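PDB 3TVA: xylose isomerase domain protein TIM barrel from Planctomyces limnophilus, which probably acts as a sugar-isomerase-like enzyme, binding a magnesium ion in a TIM barrel, although its substrate and reaction are not established. Local coordinates for residues 177-190 / 203-217. Numbering follows the deposited sequence. Where two conformers were deposited one is given.
Sequences PNLGINFDPANMIL and VARYVRSIHCKDALW. With MG (magnesium ion), chain C.
Two neighbouring parallel strands of the TIM barrel, 179-183 and 207-212, carry D184 and H211 to the magnesium site at their C-terminal ends. Past a beta bulge opposite I181 and N182, F183 N donates to S209 O, and H211 N donates to F183 O at 2.8 Å. D184 OD2 and H211 ND1 bind the magnesium at 2.4 and 2.5 Å, with E158 and E259 as the other protein ligands. K213 NZ also reaches D184 OD2 (2.9 Å), on the syn side, 31° out of the carboxylate plane; this salt bridge probably helps hold the carboxylate in position. The N182 amide crosses the H211 ring, ND2 lying over the centre of one face. With CG anti to the N182 backbone N (chi1 -176°), the amide reaches between S209 and H211, and its turn about chi2 (83°) points OD1 at S209 OG, which donates to it at 2.6 Å on a lone pair, while N182 ND2 hydrogen-bonds to E158 OE1. Farther on, I189 CG2 sits over the five-membered ring of W217 in a CH-pi contact, 3.9 Å from its centroid, and I189 CG1 is 3.7 Å from W217 CZ2. A serine in place of W217 would remove the ring and would probably open a gap beside I189. Metal ligands on successive strand ends are characteristic of the xylose isomerase-like TIM barrel.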
loop_
_atom_site.group_PDB
_atom_site.type_symbol
_atom_site.label_atom_id
_atom_site.label_comp_id
_atom_site.label_asym_id
_atom_site.label_seq_id
_atom_site.Cartn_x
_atom_site.Cartn_y
_atom_site.Cartn_z
ATOM N N PRO A 177 -6.147 17.734 3.532
ATOM C CA PRO A 177 -5.368 17.829 2.283
ATOM C C PRO A 177 -4.232 16.819 2.158
ATOM O O PRO A 177 -3.772 16.573 1.050
ATOM C CB PRO A 177 -4.793 19.257 2.325
ATOM C CG PRO A 177 -4.700 19.564 3.812
ATOM C CD PRO A 177 -5.952 18.917 4.394
ATOM N N ASN A 178 -3.754 16.288 3.275
ATOM C CA ASN A 178 -2.674 15.304 3.256
ATOM C C ASN A 178 -3.153 13.847 3.262
ATOM O O ASN A 178 -2.381 12.943 3.570
ATOM C CB ASN A 178 -1.595 15.582 4.309
ATOM C CG ASN A 178 -2.124 15.472 5.706
ATOM O OD1 ASN A 178 -3.284 15.809 5.961
ATOM N ND2 ASN A 178 -1.292 14.981 6.623
ATOM N N LEU A 179 -4.455 13.633 3.081
ATOM C CA LEU A 179 -4.967 12.269 2.956
ATOM C C LEU A 179 -5.123 11.831 1.506
ATOM O O LEU A 179 -5.746 12.527 0.708
ATOM C CB LEU A 179 -6.311 12.112 3.681
ATOM C CG LEU A 179 -6.973 10.727 3.605
ATOM C CD1 LEU A 179 -6.099 9.664 4.294
ATOM C CD2 LEU A 179 -8.370 10.762 4.258
ATOM N N GLY A 180 -4.653 10.622 1.204
ATOM C CA GLY A 180 -4.618 10.118 -0.152
ATOM C C GLY A 180 -4.723 8.607 -0.146
ATOM O O GLY A 180 -5.018 7.986 0.882
ATOM N N ILE A 181 -4.546 8.023 -1.319
ATOM C CA ILE A 181 -4.716 6.590 -1.518
ATOM C C ILE A 181 -3.443 5.965 -2.076
ATOM O O ILE A 181 -2.799 6.545 -2.963
ATOM C CB ILE A 181 -5.862 6.346 -2.521
ATOM C CG1 ILE A 181 -7.212 6.699 -1.878
ATOM C CG2 ILE A 181 -5.853 4.896 -3.053
ATOM C CD1 ILE A 181 -8.351 6.706 -2.879
ATOM N N ASN A 182 -3.059 4.810 -1.535
ATOM C CA ASN A 182 -2.151 3.924 -2.256
ATOM C C ASN A 182 -3.007 2.902 -2.981
ATOM O O ASN A 182 -3.586 2.001 -2.351
ATOM C CB ASN A 182 -1.188 3.187 -1.317
ATOM C CG ASN A 182 -0.173 2.341 -2.088
ATOM O OD1 ASN A 182 0.854 2.851 -2.555
ATOM N ND2 ASN A 182 -0.468 1.049 -2.248
ATOM N N PHE A 183 -3.064 3.005 -4.302
ATOM C CA PHE A 183 -4.003 2.174 -5.038
ATOM C C PHE A 183 -3.424 0.791 -5.333
ATOM O O PHE A 183 -2.316 0.665 -5.883
ATOM C CB PHE A 183 -4.473 2.851 -6.334
ATOM C CG PHE A 183 -5.677 2.174 -6.950
ATOM C CD1 PHE A 183 -5.524 1.222 -7.942
ATOM C CD2 PHE A 183 -6.963 2.465 -6.498
ATOM C CE1 PHE A 183 -6.634 0.575 -8.490
ATOM C CE2 PHE A 183 -8.080 1.828 -7.039
ATOM C CZ PHE A 183 -7.918 0.881 -8.029
ATOM N N ASP A 184 -4.173 -0.237 -4.946
ATOM C CA ASP A 184 -3.804 -1.634 -5.205
ATOM C C ASP A 184 -4.947 -2.390 -5.886
ATOM O O ASP A 184 -5.882 -2.824 -5.230
ATOM C CB ASP A 184 -3.364 -2.375 -3.939
ATOM C CG ASP A 184 -2.892 -3.806 -4.236
ATOM O OD1 ASP A 184 -3.341 -4.434 -5.215
ATOM O OD2 ASP A 184 -2.041 -4.325 -3.506
ATOM N N PRO A 185 -4.905 -2.502 -7.213
ATOM C CA PRO A 185 -6.030 -3.140 -7.915
ATOM C C PRO A 185 -6.250 -4.616 -7.543
ATOM O O PRO A 185 -7.390 -5.084 -7.575
ATOM C CB PRO A 185 -5.636 -3.004 -9.381
ATOM C CG PRO A 185 -4.123 -3.019 -9.359
ATOM C CD PRO A 185 -3.700 -2.386 -8.053
ATOM N N ALA A 186 -5.185 -5.345 -7.202
ATOM C CA ALA A 186 -5.336 -6.755 -6.894
ATOM C C ALA A 186 -6.157 -6.953 -5.629
ATOM O O ALA A 186 -6.899 -7.937 -5.525
ATOM C CB ALA A 186 -3.976 -7.442 -6.770
ATOM N N ASN A 187 -6.060 -6.010 -4.689
ATOM C CA ASN A 187 -6.818 -6.114 -3.439
ATOM C C ASN A 187 -8.323 -6.190 -3.665
ATOM O O ASN A 187 -9.016 -6.945 -2.996
ATOM C CB ASN A 187 -6.486 -4.971 -2.460
ATOM C CG ASN A 187 -5.071 -5.090 -1.878
ATOM O OD1 ASN A 187 -4.384 -6.090 -2.089
ATOM N ND2 ASN A 187 -4.646 -4.076 -1.126
HETATM N N MSE A 188 -8.832 -5.420 -4.616
HETATM C CA MSE A 188 -10.269 -5.439 -4.854
HETATM C C MSE A 188 -10.744 -6.731 -5.492
HETATM O O MSE A 188 -11.899 -7.123 -5.329
HETATM C CB MSE A 188 -10.686 -4.255 -5.692
HETATM C CG MSE A 188 -10.511 -2.952 -4.955
HETATM SE SE MSE A 188 -11.416 -1.626 -6.009
HETATM C CE MSE A 188 -13.276 -2.131 -5.632
ATOM N N ILE A 189 -9.850 -7.393 -6.217
ATOM C CA ILE A 189 -10.147 -8.717 -6.730
ATOM C C ILE A 189 -10.073 -9.755 -5.618
ATOM O O ILE A 189 -10.895 -10.671 -5.554
ATOM C CB ILE A 189 -9.213 -9.073 -7.892
ATOM C CG1 ILE A 189 -9.476 -8.114 -9.056
ATOM C CG2 ILE A 189 -9.416 -10.511 -8.314
ATOM C CD1 ILE A 189 -8.636 -8.376 -10.285
ATOM N N LEU A 190 -9.091 -9.603 -4.736
ATOM C CA LEU A 190 -8.920 -10.535 -3.628
ATOM C C LEU A 190 -10.135 -10.491 -2.697
ATOM O O LEU A 190 -10.688 -11.535 -2.343
ATOM C CB LEU A 190 -7.613 -10.245 -2.880
ATOM C CG LEU A 190 -6.333 -10.558 -3.664
ATOM C CD1 LEU A 190 -5.105 -10.004 -2.944
ATOM C CD2 LEU A 190 -6.183 -12.074 -3.881
ATOM N N VAL A 203 -11.742 7.086 -8.016
ATOM C CA VAL A 203 -10.936 7.659 -6.930
ATOM C C VAL A 203 -9.730 8.482 -7.383
ATOM O O VAL A 203 -8.898 8.865 -6.556
ATOM C CB VAL A 203 -10.542 6.619 -5.852
ATOM C CG1 VAL A 203 -11.799 5.937 -5.309
ATOM C CG2 VAL A 203 -9.529 5.598 -6.398
ATOM N N ALA A 204 -9.630 8.701 -8.694
ATOM C CA ALA A 204 -8.422 9.216 -9.336
ATOM C C ALA A 204 -7.789 10.421 -8.624
ATOM O O ALA A 204 -6.571 10.464 -8.451
ATOM C CB ALA A 204 -8.732 9.579 -10.806
ATOM N N ARG A 205 -8.607 11.382 -8.199
ATOM C CA ARG A 205 -8.067 12.629 -7.644
ATOM C C ARG A 205 -7.345 12.431 -6.311
ATOM O O ARG A 205 -6.593 13.313 -5.876
ATOM C CB ARG A 205 -9.152 13.713 -7.521
ATOM C CG ARG A 205 -10.244 13.419 -6.478
ATOM C CD ARG A 205 -11.394 14.414 -6.650
ATOM N NE ARG A 205 -12.539 14.153 -5.766
ATOM C CZ ARG A 205 -13.521 13.305 -6.061
ATOM N NH1 ARG A 205 -13.477 12.613 -7.202
ATOM N NH2 ARG A 205 -14.539 13.134 -5.223
ATOM N N TYR A 206 -7.595 11.299 -5.642
ATOM C CA TYR A 206 -6.906 10.987 -4.386
ATOM C C TYR A 206 -5.707 10.041 -4.496
ATOM O O TYR A 206 -5.072 9.755 -3.487
ATOM C CB TYR A 206 -7.902 10.448 -3.337
ATOM C CG TYR A 206 -9.079 11.360 -3.114
ATOM C CD1 TYR A 206 -8.891 12.650 -2.613
ATOM C CD2 TYR A 206 -10.386 10.940 -3.393
ATOM C CE1 TYR A 206 -9.964 13.507 -2.397
ATOM C CE2 TYR A 206 -11.490 11.801 -3.162
ATOM C CZ TYR A 206 -11.256 13.083 -2.675
ATOM O OH TYR A 206 -12.304 13.948 -2.462
ATOM N N VAL A 207 -5.398 9.532 -5.690
ATOM C CA VAL A 207 -4.337 8.526 -5.799
ATOM C C VAL A 207 -2.980 9.210 -5.665
ATOM O O VAL A 207 -2.675 10.123 -6.435
ATOM C CB VAL A 207 -4.396 7.819 -7.165
ATOM C CG1 VAL A 207 -3.153 6.952 -7.380
ATOM C CG2 VAL A 207 -5.667 6.984 -7.276
ATOM N N ARG A 208 -2.208 8.849 -4.638
ATOM C CA ARG A 208 -0.852 9.376 -4.495
ATOM C C ARG A 208 0.299 8.390 -4.716
ATOM O O ARG A 208 1.449 8.803 -4.848
ATOM C CB ARG A 208 -0.697 9.998 -3.099
ATOM C CG ARG A 208 -1.806 10.951 -2.707
ATOM C CD ARG A 208 -1.474 12.425 -2.981
ATOM N NE ARG A 208 -2.385 13.255 -2.199
ATOM C CZ ARG A 208 -2.047 13.951 -1.115
ATOM N NH1 ARG A 208 -0.777 13.993 -0.687
ATOM N NH2 ARG A 208 -2.987 14.632 -0.473
ATOM N N SER A 209 -0.005 7.096 -4.733
ATOM C CA SER A 209 1.016 6.065 -4.928
ATOM C C SER A 209 0.294 4.801 -5.327
ATOM O O SER A 209 -0.915 4.708 -5.152
ATOM C CB SER A 209 1.895 5.845 -3.682
ATOM O OG SER A 209 1.123 5.414 -2.573
ATOM N N ILE A 210 0.997 3.825 -5.879
ATOM C CA ILE A 210 0.291 2.623 -6.319
ATOM C C ILE A 210 1.104 1.365 -6.090
ATOM O O ILE A 210 2.324 1.416 -5.975
ATOM C CB ILE A 210 -0.069 2.670 -7.827
ATOM C CG1 ILE A 210 1.195 2.620 -8.669
ATOM C CG2 ILE A 210 -0.904 3.932 -8.191
ATOM C CD1 ILE A 210 1.139 1.586 -9.752
ATOM N N HIS A 211 0.405 0.235 -6.032
ATOM C CA HIS A 211 1.043 -1.063 -6.078
ATOM C C HIS A 211 0.685 -1.773 -7.375
ATOM O O HIS A 211 -0.460 -1.708 -7.843
ATOM C CB HIS A 211 0.656 -1.888 -4.847
ATOM C CG HIS A 211 1.287 -1.384 -3.586
ATOM N ND1 HIS A 211 0.871 -1.764 -2.331
ATOM C CD2 HIS A 211 2.309 -0.514 -3.392
ATOM C CE1 HIS A 211 1.593 -1.147 -1.414
ATOM N NE2 HIS A 211 2.480 -0.385 -2.031
ATOM N N CYS A 212 1.680 -2.412 -7.981
ATOM C CA CYS A 212 1.428 -3.274 -9.114
ATOM C C CYS A 212 1.438 -4.694 -8.604
ATOM O O CYS A 212 2.488 -5.233 -8.246
ATOM C CB CYS A 212 2.500 -3.097 -10.191
ATOM S SG CYS A 212 2.394 -1.467 -10.963
ATOM N N LYS A 213 0.252 -5.287 -8.578
ATOM C CA LYS A 213 0.062 -6.635 -8.065
ATOM C C LYS A 213 -1.108 -7.216 -8.853
ATOM O O LYS A 213 -1.945 -6.465 -9.362
ATOM C CB LYS A 213 -0.249 -6.599 -6.564
ATOM C CG LYS A 213 -0.159 -7.972 -5.913
ATOM C CD LYS A 213 -1.156 -8.150 -4.785
ATOM C CE LYS A 213 -0.796 -7.361 -3.588
ATOM N NZ LYS A 213 -1.992 -7.069 -2.722
ATOM N N ASP A 214 -1.179 -8.540 -8.969
ATOM C CA ASP A 214 -2.228 -9.158 -9.785
ATOM C C ASP A 214 -2.933 -10.273 -9.009
ATOM O O ASP A 214 -2.364 -10.846 -8.075
ATOM C CB ASP A 214 -1.627 -9.711 -11.087
ATOM C CG ASP A 214 -2.620 -9.711 -12.260
ATOM O OD1 ASP A 214 -3.847 -9.564 -12.045
ATOM O OD2 ASP A 214 -2.161 -9.875 -13.411
ATOM N N ALA A 215 -4.168 -10.583 -9.395
ATOM C CA ALA A 215 -4.925 -11.630 -8.716
ATOM C C ALA A 215 -6.013 -12.208 -9.607
ATOM O O ALA A 215 -6.429 -11.577 -10.580
ATOM C CB ALA A 215 -5.538 -11.089 -7.422
ATOM N N LEU A 216 -6.476 -13.404 -9.255
ATOM C CA LEU A 216 -7.602 -14.046 -9.930
ATOM C C LEU A 216 -8.839 -13.913 -9.052
ATOM O O LEU A 216 -8.749 -14.056 -7.828
ATOM C CB LEU A 216 -7.304 -15.534 -10.162
ATOM C CG LEU A 216 -6.125 -15.869 -11.081
ATOM C CD1 LEU A 216 -5.805 -17.383 -11.042
ATOM C CD2 LEU A 216 -6.414 -15.409 -12.530
ATOM N N TRP A 217 -9.988 -13.627 -9.657
ATOM C CA TRP A 217 -11.246 -13.604 -8.908
ATOM C C TRP A 217 -11.535 -14.956 -8.266
ATOM O O TRP A 217 -11.194 -16.001 -8.820
ATOM C CB TRP A 217 -12.422 -13.272 -9.832
ATOM C CG TRP A 217 -12.394 -11.883 -10.365
ATOM C CD1 TRP A 217 -11.931 -11.482 -11.587
ATOM C CD2 TRP A 217 -12.852 -10.701 -9.701
ATOM N NE1 TRP A 217 -12.062 -10.118 -11.715
ATOM C CE2 TRP A 217 -12.623 -9.615 -10.573
ATOM C CE3 TRP A 217 -13.419 -10.453 -8.449
ATOM C CZ2 TRP A 217 -12.956 -8.304 -10.240
ATOM C CZ3 TRP A 217 -13.742 -9.151 -8.113
ATOM C CH2 TRP A 217 -13.507 -8.091 -9.007
HETATM MG MG MG C . -0.759 -3.487 -1.676
HETATM O O HOH W 1 -5.264 13.563 -1.947
#